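Local coordinates for metallophosphoesterase (Clostridium thermocellum, PDB 4J6O), which probably removes phosphate groups from RNA ends as the manganese-dependent 2',3'-phosphatase component of the bacterial Pnkp-Hen1 RNA repair system, at residues Leu115-Thr118 and Leu119-Leu122. Residues are numbered along the deposited sequence; the frame is centred on the assembly and turned at random.
Sequences LDRT and LEQL
Leu115 and Leu119 meet one turn apart on the helix 115-122, their side chains running aslant of each other. CG of Leu115 lies 3.9 Å from CD1 of Leu119. Leu115 leans toward Leu119 because its CG stands opposite the backbone N (chi1 175°). Both leucines also pack on Leu100 of the helix 95-104. Thr118 and Leu122 lie side by side, both buried and pointing the same way, with CG2 of Thr118 4.0 Å from CD1 of Leu122. OG1 of Thr118 is hydrogen-bonded to Asp68.

Asp116, Arg117 and Glu120 form a more exposed, charged side. Arg117 lies beside Glu120, and their guanidinium and carboxylate planes are 14° apart. The contact is made by aliphatic carbon, CD of Arg117 lying 3.7 Å from OE2 of Glu120. No N-H of the guanidinium points at that oxygen. NE instead forms a salt bridge to OD2 of Asp116 at 3.1 Å, nearly in the guanidinium plane.

Gln121 passes NE2 by CB of Arg117 at 3.8 Å. NE2 bonds to Gly70 O, and OE1 accepts from Ile73 N.

Four backbone bonds join the turns, such as Leu122 N to Thr118 O at 2.8 Å. These are the i to i+4 contacts of a short amphipathic alpha-helix. In this calcineurin-like phosphoesterase it packs against the helix 95-104 and is hydrogen-bonded to Asp68, Gly70 and Ile73, which follow the manganese ligand Asp65.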
loop_
_atom_site.group_PDB
_atom_site.type_symbol
_atom_site.label_atom_id
_atom_site.label_comp_id
_atom_site.label_asym_id
_atom_site.label_seq_id
_atom_site.Cartn_x
_atom_site.Cartn_y
_atom_site.Cartn_z
ATOM N N LEU A 115 9.461 -9.784 7.702
ATOM C CA LEU A 115 10.207 -10.057 6.477
ATOM C C LEU A 115 10.578 -11.532 6.369
ATOM O O LEU A 115 10.659 -12.095 5.271
ATOM C CB LEU A 115 11.461 -9.154 6.360
ATOM C CG LEU A 115 12.398 -9.415 5.167
ATOM C CD1 LEU A 115 11.716 -9.260 3.811
ATOM C CD2 LEU A 115 13.524 -8.411 5.268
ATOM N N ASP A 116 10.780 -12.170 7.509
ATOM C CA ASP A 116 11.081 -13.594 7.512
ATOM C C ASP A 116 9.963 -14.350 6.791
ATOM O O ASP A 116 10.237 -15.280 6.038
ATOM C CB ASP A 116 11.256 -14.141 8.931
ATOM C CG ASP A 116 9.946 -14.117 9.732
ATOM O OD1 ASP A 116 9.310 -13.051 9.788
ATOM O OD2 ASP A 116 9.568 -15.167 10.301
ATOM N N ARG A 117 8.711 -13.948 7.014
ATOM C CA ARG A 117 7.635 -14.685 6.374
ATOM C C ARG A 117 7.692 -14.498 4.866
ATOM O O ARG A 117 7.458 -15.430 4.132
ATOM C CB ARG A 117 6.228 -14.241 6.840
ATOM C CG ARG A 117 6.030 -14.178 8.337
ATOM C CD ARG A 117 6.279 -15.522 8.956
ATOM N NE ARG A 117 6.442 -15.454 10.408
ATOM C CZ ARG A 117 5.441 -15.401 11.283
ATOM N NH1 ARG A 117 4.173 -15.384 10.871
ATOM N NH2 ARG A 117 5.710 -15.361 12.581
ATOM N N THR A 118 8.015 -13.289 4.401
ATOM C CA THR A 118 8.043 -13.027 2.955
ATOM C C THR A 118 9.121 -13.925 2.340
ATOM O O THR A 118 8.931 -14.545 1.286
ATOM C CB THR A 118 8.402 -11.557 2.642
ATOM O OG1 THR A 118 7.377 -10.699 3.164
ATOM C CG2 THR A 118 8.543 -11.309 1.100
ATOM N N LEU A 119 10.254 -13.996 3.017
ATOM C CA LEU A 119 11.389 -14.685 2.421
ATOM C C LEU A 119 11.138 -16.181 2.331
ATOM O O LEU A 119 11.471 -16.829 1.334
ATOM C CB LEU A 119 12.646 -14.397 3.217
ATOM C CG LEU A 119 13.106 -12.939 3.099
ATOM C CD1 LEU A 119 14.285 -12.679 4.062
ATOM C CD2 LEU A 119 13.443 -12.580 1.654
ATOM N N GLU A 120 10.528 -16.724 3.373
ATOM C CA GLU A 120 10.251 -18.151 3.390
ATOM C C GLU A 120 9.136 -18.531 2.419
ATOM O O GLU A 120 9.145 -19.620 1.848
ATOM C CB GLU A 120 9.954 -18.630 4.799
ATOM C CG GLU A 120 8.628 -18.230 5.343
ATOM C CD GLU A 120 8.513 -18.544 6.826
ATOM O OE1 GLU A 120 9.560 -18.728 7.491
ATOM O OE2 GLU A 120 7.371 -18.612 7.331
ATOM N N GLN A 121 8.219 -17.604 2.183
ATOM C CA GLN A 121 7.198 -17.816 1.171
ATOM C C GLN A 121 7.737 -17.632 -0.256
ATOM O O GLN A 121 7.360 -18.358 -1.178
ATOM C CB GLN A 121 5.973 -16.943 1.467
ATOM C CG GLN A 121 5.278 -17.386 2.779
ATOM C CD GLN A 121 4.129 -16.455 3.155
ATOM O OE1 GLN A 121 3.472 -15.928 2.279
ATOM N NE2 GLN A 121 3.938 -16.204 4.471
ATOM N N LEU A 122 8.616 -16.657 -0.447
ATOM C CA LEU A 122 9.213 -16.428 -1.758
ATOM C C LEU A 122 10.096 -17.600 -2.179
ATOM O O LEU A 122 10.189 -17.936 -3.368
ATOM C CB LEU A 122 10.048 -15.141 -1.758
ATOM C CG LEU A 122 9.283 -13.869 -2.117
ATOM C CD1 LEU A 122 10.276 -12.741 -2.215
ATOM C CD2 LEU A 122 8.507 -14.005 -3.414
#